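Local coordinates for acyl-coenzyme A oxidase 3 (Yarrowia lipolytica, PDB 5YS9), which uses FAD to oxidise acyl-CoA esters to trans-2-enoyl-CoA in peroxisomal beta-oxidation, passing the electrons to oxygen to give hydrogen peroxide, at residues R119-V124 / A258-W263; A204-T209 / L247-K252. One frame throughout, in Å; residues are numbered along the deposited sequence.

In the fold
Both contacts are buried and centred about 9 Å apart, and they meet at adjacent strands of one sheet, 245-249 and 262-272. Interaction 1 joins helix 116-136 to the loop before strand 262-272, so it crosses from the N-terminal domain to the beta domain beside FAD. Interaction 2 stays inside the beta domain, setting a loop against strand 245-249, farther from the centre of the chain. Their chemistry differs accordingly: a buried arginine-aspartate pair with isoleucine packing in the first, mostly alanine and leucine against backbone in the second. S207 of 204-209 bonds to R121 and D260, coupling the two, and both contacts also touch the second subunit.

Interaction 1 (R119-V124 / A258-W263); sequences RIRLGV and AIDNGW. With FAD (flavin-adenine dinucleotide), chain C.
R121 of helix 116-136 lies along the loop that leads into strand 262-272, joining the helical N-terminal domain to the beta domain of the acyl-CoA oxidase fold. The ionic part is its pairing with D260. The carboxylate sits over one face of the guanidinium, displaced toward the rim, with the two planes 34° apart. R121 NE is 3.1 Å from D260 OD1, but the oxygen stands well out of the guanidinium plane, so charge attraction rather than a directed N-H holds the pair. D260 CG is tucked between its own backbone N and carbonyl carbon (chi1 61°), which turns the carboxylate to the arginine. S207 hydrogen-bonds to both R121 NH2 and D260 OD2, bridging the two.

Hydrogen bonding within the contact is slight: R121 NH1 gives a weak bond of 3.4 Å to A258 O, bent to 144°. Y676 of the second subunit also bonds to NH1.

Apolar packing completes the contact. I259 CD1 reaches I120 CB at 3.4 Å and also touches its CG2, while the aliphatic part of R121 runs past the I259 backbone, R121 CG to I259 CA 3.8 Å. Next along the loop, N261 lies against the flavin in the FAD pocket.

The opposed charges of R121 and D260 are buried, and each has further polar partners, among them H206 N at D260 OD2, which probably offset the cost of burying them. The pair lies where the N-terminal helix meets the beta domain, one residue along the chain from N261, and R121 carries the link on to the second subunit.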
loop_
_atom_site.group_PDB
_atom_site.type_symbol
_atom_site.label_atom_id
_atom_site.label_comp_id
_atom_site.label_asym_id
_atom_site.label_seq_id
_atom_site.Cartn_x
_atom_site.Cartn_y
_atom_site.Cartn_z
ATOM N N ARG A 119 -6.534 -19.056 -9.387
ATOM C CA ARG A 119 -6.298 -18.642 -10.771
ATOM C C ARG A 119 -4.831 -18.808 -11.199
ATOM O O ARG A 119 -4.568 -19.297 -12.282
ATOM C CB ARG A 119 -6.732 -17.179 -10.909
ATOM C CG ARG A 119 -6.449 -16.579 -12.245
ATOM C CD ARG A 119 -6.643 -15.088 -12.297
ATOM N NE ARG A 119 -6.375 -14.735 -13.687
ATOM C CZ ARG A 119 -6.332 -13.511 -14.205
ATOM N NH1 ARG A 119 -6.575 -12.463 -13.451
ATOM N NH2 ARG A 119 -6.023 -13.347 -15.508
ATOM N N ILE A 120 -3.876 -18.419 -10.351
ATOM C CA ILE A 120 -2.469 -18.466 -10.732
ATOM C C ILE A 120 -1.930 -19.848 -10.555
ATOM O O ILE A 120 -1.129 -20.300 -11.372
ATOM C CB ILE A 120 -1.568 -17.479 -9.942
ATOM C CG1 ILE A 120 -2.122 -16.070 -10.034
ATOM C CG2 ILE A 120 -0.154 -17.465 -10.505
ATOM C CD1 ILE A 120 -2.335 -15.619 -11.469
ATOM N N ARG A 121 -2.376 -20.557 -9.539
ATOM C CA ARG A 121 -1.879 -21.897 -9.343
ATOM C C ARG A 121 -2.224 -22.774 -10.520
ATOM O O ARG A 121 -1.449 -23.616 -10.922
ATOM C CB ARG A 121 -2.349 -22.512 -8.034
ATOM C CG ARG A 121 -1.255 -23.352 -7.420
ATOM C CD ARG A 121 -1.750 -24.205 -6.291
ATOM N NE ARG A 121 -1.071 -25.480 -6.277
ATOM C CZ ARG A 121 -0.966 -26.236 -5.205
ATOM N NH1 ARG A 121 -1.486 -25.832 -4.076
ATOM N NH2 ARG A 121 -0.341 -27.382 -5.274
ATOM N N LEU A 122 -3.403 -22.582 -11.069
ATOM C CA LEU A 122 -3.725 -23.192 -12.351
ATOM C C LEU A 122 -2.962 -22.530 -13.490
ATOM O O LEU A 122 -2.348 -23.206 -14.333
ATOM C CB LEU A 122 -5.214 -23.071 -12.632
ATOM C CG LEU A 122 -5.695 -23.976 -13.746
ATOM C CD1 LEU A 122 -5.173 -25.389 -13.520
ATOM C CD2 LEU A 122 -7.217 -23.920 -13.810
ATOM N N GLY A 123 -3.022 -21.213 -13.503
ATOM C CA GLY A 123 -2.355 -20.405 -14.535
ATOM C C GLY A 123 -0.929 -20.791 -14.935
ATOM O O GLY A 123 -0.572 -20.723 -16.124
ATOM N N VAL A 124 -0.117 -21.203 -13.979
ATOM C CA VAL A 124 1.254 -21.540 -14.305
ATOM C C VAL A 124 1.353 -22.700 -15.274
ATOM O O VAL A 124 2.211 -22.698 -16.127
ATOM C CB VAL A 124 2.136 -21.810 -13.069
ATOM C CG1 VAL A 124 2.198 -20.600 -12.176
ATOM C CG2 VAL A 124 1.676 -23.031 -12.312
ATOM N N ALA A 258 -2.055 -19.501 -1.749
ATOM C CA ALA A 258 -2.549 -20.735 -2.354
ATOM C C ALA A 258 -1.567 -21.293 -3.368
ATOM O O ALA A 258 -1.643 -22.487 -3.693
ATOM C CB ALA A 258 -3.869 -20.500 -3.048
ATOM N N ILE A 259 -0.716 -20.443 -3.936
ATOM C CA ILE A 259 0.265 -20.855 -4.937
ATOM C C ILE A 259 1.524 -21.399 -4.298
ATOM O O ILE A 259 2.093 -20.784 -3.425
ATOM C CB ILE A 259 0.708 -19.687 -5.829
ATOM C CG1 ILE A 259 -0.480 -18.983 -6.445
ATOM C CG2 ILE A 259 1.655 -20.161 -6.917
ATOM C CD1 ILE A 259 -0.167 -17.559 -6.822
ATOM N N ASP A 260 1.967 -22.547 -4.778
ATOM C CA ASP A 260 3.129 -23.255 -4.214
ATOM C C ASP A 260 4.450 -22.934 -4.928
ATOM O O ASP A 260 5.037 -23.771 -5.602
ATOM C CB ASP A 260 2.877 -24.787 -4.181
ATOM C CG ASP A 260 2.650 -25.388 -5.564
ATOM O OD1 ASP A 260 1.934 -24.768 -6.369
ATOM O OD2 ASP A 260 3.130 -26.502 -5.828
ATOM N N ASN A 261 4.918 -21.711 -4.739
ATOM C CA ASN A 261 6.093 -21.236 -5.408
ATOM C C ASN A 261 7.270 -21.972 -4.802
ATOM O O ASN A 261 7.440 -22.017 -3.579
ATOM C CB ASN A 261 6.295 -19.746 -5.221
ATOM C CG ASN A 261 5.226 -18.938 -5.872
ATOM O OD1 ASN A 261 5.324 -18.588 -7.064
ATOM N ND2 ASN A 261 4.195 -18.582 -5.089
ATOM N N GLY A 262 8.081 -22.553 -5.665
ATOM C CA GLY A 262 9.163 -23.323 -5.202
ATOM C C GLY A 262 10.424 -22.870 -5.873
ATOM O O GLY A 262 10.357 -22.203 -6.903
ATOM N N TRP A 263 11.551 -23.229 -5.248
ATOM C CA TRP A 263 12.879 -23.101 -5.832
ATOM C C TRP A 263 13.265 -24.408 -6.468
ATOM O O TRP A 263 12.816 -25.426 -6.012
ATOM C CB TRP A 263 13.942 -22.759 -4.787
ATOM C CG TRP A 263 14.075 -23.691 -3.629
ATOM C CD1 TRP A 263 13.424 -23.570 -2.453
ATOM C CD2 TRP A 263 14.904 -24.846 -3.508
ATOM N NE1 TRP A 263 13.770 -24.570 -1.609
ATOM C CE2 TRP A 263 14.691 -25.370 -2.212
ATOM C CE3 TRP A 263 15.812 -25.488 -4.347
ATOM C CZ2 TRP A 263 15.349 -26.502 -1.729
ATOM C CZ3 TRP A 263 16.485 -26.633 -3.869
ATOM C CH2 TRP A 263 16.254 -27.115 -2.575
HETATM P PA FAD C . 15.003 -7.472 -10.492
HETATM O O1A FAD C . 16.352 -7.827 -9.996
HETATM O O2A FAD C . 14.707 -7.489 -11.942
HETATM O O5B FAD C . 14.744 -5.992 -10.001
HETATM C C5B FAD C . 14.781 -5.685 -8.618
HETATM C C4B FAD C . 14.602 -4.198 -8.387
HETATM O O4B FAD C . 15.643 -3.486 -9.045
HETATM C C3B FAD C . 13.303 -3.720 -8.979
HETATM O O3B FAD C . 12.723 -2.756 -8.124
HETATM C C2B FAD C . 13.696 -3.011 -10.238
HETATM O O2B FAD C . 12.865 -1.881 -10.413
HETATM C C1B FAD C . 15.124 -2.588 -10.007
HETATM N N9A FAD C . 15.819 -2.664 -11.306
HETATM C C8A FAD C . 16.136 -3.769 -11.991
HETATM N N7A FAD C . 16.738 -3.453 -13.149
HETATM C C5A FAD C . 16.808 -2.125 -13.218
HETATM C C6A FAD C . 17.323 -1.135 -14.174
HETATM N N6A FAD C . 17.905 -1.514 -15.324
HETATM N N1A FAD C . 17.190 0.161 -13.857
HETATM C C2A FAD C . 16.612 0.554 -12.718
HETATM N N3A FAD C . 16.125 -0.286 -11.811
HETATM C C4A FAD C . 16.196 -1.609 -12.002
HETATM N N1 FAD C . 8.882 -16.209 -12.395
HETATM C C2 FAD C . 8.723 -17.284 -13.180
HETATM O O2 FAD C . 9.504 -17.468 -14.110
HETATM N N3 FAD C . 7.753 -18.169 -13.013
HETATM C C4 FAD C . 6.868 -18.052 -12.049
HETATM O O4 FAD C . 5.989 -18.893 -11.917
HETATM C C4X FAD C . 6.967 -16.911 -11.140
HETATM N N5 FAD C . 6.104 -16.748 -10.146
HETATM C C5X FAD C . 6.227 -15.703 -9.325
HETATM C C6 FAD C . 5.317 -15.581 -8.305
HETATM C C7 FAD C . 5.400 -14.530 -7.434
HETATM C C7M FAD C . 4.380 -14.425 -6.340
HETATM C C8 FAD C . 6.474 -13.528 -7.600
HETATM C C8M FAD C . 6.581 -12.364 -6.664
HETATM C C9 FAD C . 7.385 -13.641 -8.629
HETATM C C9A FAD C . 7.303 -14.700 -9.501
HETATM N N10 FAD C . 8.213 -14.843 -10.555
HETATM C C10 FAD C . 8.062 -15.964 -11.374
HETATM C "C1'" FAD C . 9.315 -13.904 -10.759
HETATM C "C2'" FAD C . 8.954 -12.551 -11.345
HETATM O "O2'" FAD C . 8.641 -12.738 -12.715
HETATM C "C3'" FAD C . 10.157 -11.623 -11.187
HETATM O "O3'" FAD C . 10.308 -11.401 -9.797
HETATM C "C4'" FAD C . 10.110 -10.249 -11.857
HETATM O "O4'" FAD C . 9.776 -10.322 -13.237
HETATM C "C5'" FAD C . 11.470 -9.595 -11.818
HETATM O "O5'" FAD C . 11.830 -9.322 -10.482
HETATM P P FAD C . 13.268 -9.658 -9.915
HETATM O O1P FAD C . 13.064 -10.335 -8.618
HETATM O O2P FAD C . 14.061 -10.303 -10.989
HETATM O O3P FAD C . 13.874 -8.221 -9.636
#

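Interaction 2 (A204-T209 / L247-K252); sequences AAHSAT and LGDIGK
A205 CB rests on the backbone of D249 at the end of strand 245-249, within the beta domain that acyl-CoA oxidases share with acyl-CoA dehydrogenases. Residues 204-209 form the loop between strands 198-201 and 210-219, and they meet strand 245-249 mainly by van der Waals contact. A205 CB is 3.5 Å from D249 CA and 3.9 Å from D249 CB. L247 directs its side chain to the loop: L247 CD1 lies 3.5 Å from A204 O and 3.6 Å from A205 O. Both carbonyls take hydrogen bonds from R234, so the leucine packs beside polar atoms that already have a donor.

The polar part is looser. The H206 ring comes near the D249 carboxylate obliquely, without a bond, the planes 85° apart. H206 also packs on P674 of the second subunit. D249 OD2 forms a salt bridge with R82 of helix 78-92.

Where the strand gives way to a turn, D249 makes an Asx turn. Its CG lies opposite the backbone N (chi1 -171°), and D249 OD1 accepts from G251 N at 2.6 Å, with the donor above the carboxylate plane.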
loop_
_atom_site.group_PDB
_atom_site.type_symbol
_atom_site.label_atom_id
_atom_site.label_comp_id
_atom_site.label_asym_id
_atom_site.label_seq_id
_atom_site.Cartn_x
_atom_site.Cartn_y
_atom_site.Cartn_z
ATOM N N ALA A 204 5.898 -25.498 -8.590
ATOM C CA ALA A 204 7.077 -26.360 -8.467
ATOM C C ALA A 204 7.199 -26.994 -7.106
ATOM O O ALA A 204 7.755 -28.079 -6.981
ATOM C CB ALA A 204 8.357 -25.601 -8.790
ATOM N N ALA A 205 6.741 -26.304 -6.078
ATOM C CA ALA A 205 7.068 -26.737 -4.720
ATOM C C ALA A 205 6.386 -28.063 -4.478
ATOM O O ALA A 205 7.016 -29.018 -4.146
ATOM C CB ALA A 205 6.665 -25.713 -3.697
ATOM N N HIS A 206 5.122 -28.144 -4.773
ATOM C CA HIS A 206 4.354 -29.341 -4.488
ATOM C C HIS A 206 3.576 -29.939 -5.658
ATOM O O HIS A 206 3.065 -31.031 -5.506
ATOM C CB HIS A 206 3.347 -29.041 -3.369
ATOM C CG HIS A 206 3.958 -28.897 -2.013
ATOM N ND1 HIS A 206 5.102 -29.570 -1.630
ATOM C CD2 HIS A 206 3.541 -28.208 -0.923
ATOM C CE1 HIS A 206 5.395 -29.255 -0.383
ATOM N NE2 HIS A 206 4.458 -28.439 0.070
ATOM N N SER A 207 3.446 -29.253 -6.789
ATOM C CA SER A 207 2.467 -29.689 -7.799
ATOM C C SER A 207 3.044 -30.261 -9.064
ATOM O O SER A 207 2.518 -31.239 -9.593
ATOM C CB SER A 207 1.518 -28.534 -8.144
ATOM O OG SER A 207 1.356 -27.714 -7.014
ATOM N N ALA A 208 4.117 -29.652 -9.557
ATOM C CA ALA A 208 4.541 -29.870 -10.943
ATOM C C ALA A 208 5.326 -31.151 -11.153
ATOM O O ALA A 208 6.231 -31.443 -10.381
ATOM C CB ALA A 208 5.375 -28.702 -11.398
ATOM N N THR A 209 4.965 -31.900 -12.197
ATOM C CA THR A 209 5.742 -33.038 -12.674
ATOM C C THR A 209 6.794 -32.643 -13.707
ATOM O O THR A 209 7.823 -33.335 -13.840
ATOM C CB THR A 209 4.840 -34.065 -13.382
ATOM O OG1 THR A 209 4.190 -33.453 -14.495
ATOM C CG2 THR A 209 3.796 -34.581 -12.438
ATOM N N LEU A 247 14.304 -29.402 -5.247
ATOM C CA LEU A 247 13.360 -28.317 -5.130
ATOM C C LEU A 247 12.644 -28.327 -3.768
ATOM O O LEU A 247 12.745 -29.295 -3.016
ATOM C CB LEU A 247 12.353 -28.415 -6.269
ATOM C CG LEU A 247 11.487 -29.659 -6.307
ATOM C CD1 LEU A 247 10.371 -29.661 -5.277
ATOM C CD2 LEU A 247 10.945 -29.691 -7.735
ATOM N N GLY A 248 12.048 -27.195 -3.431
ATOM C CA GLY A 248 11.398 -26.999 -2.159
ATOM C C GLY A 248 10.417 -25.855 -2.160
ATOM O O GLY A 248 10.432 -25.034 -3.042
ATOM N N ASP A 249 9.575 -25.797 -1.146
ATOM C CA ASP A 249 8.640 -24.712 -0.986
ATOM C C ASP A 249 9.345 -23.460 -0.502
ATOM O O ASP A 249 10.076 -23.483 0.462
ATOM C CB ASP A 249 7.580 -25.142 0.018
ATOM C CG ASP A 249 6.427 -24.190 0.122
ATOM O OD1 ASP A 249 6.541 -23.021 -0.236
ATOM O OD2 ASP A 249 5.384 -24.632 0.588
ATOM N N ILE A 250 9.110 -22.366 -1.197
ATOM C CA ILE A 250 9.645 -21.077 -0.827
ATOM C C ILE A 250 9.003 -20.514 0.424
ATOM O O ILE A 250 9.591 -19.714 1.112
ATOM C CB ILE A 250 9.663 -20.103 -2.004
ATOM C CG1 ILE A 250 10.663 -20.617 -3.028
ATOM C CG2 ILE A 250 10.042 -18.716 -1.538
ATOM C CD1 ILE A 250 10.857 -19.739 -4.220
ATOM N N GLY A 251 7.797 -20.958 0.728
ATOM C CA GLY A 251 7.168 -20.557 1.961
ATOM C C GLY A 251 6.290 -19.341 1.910
ATOM O O GLY A 251 5.727 -19.019 0.893
ATOM N N LYS A 252 6.143 -18.695 3.050
ATOM C CA LYS A 252 5.191 -17.618 3.202
ATOM C C LYS A 252 5.478 -16.455 2.283
ATOM O O LYS A 252 6.585 -15.967 2.216
ATOM C CB LYS A 252 5.191 -17.142 4.659
ATOM C CG LYS A 252 4.178 -16.073 4.996
ATOM C CD LYS A 252 2.813 -16.673 5.200
ATOM C CE LYS A 252 1.812 -15.630 5.620
ATOM N NZ LYS A 252 1.415 -14.752 4.501
#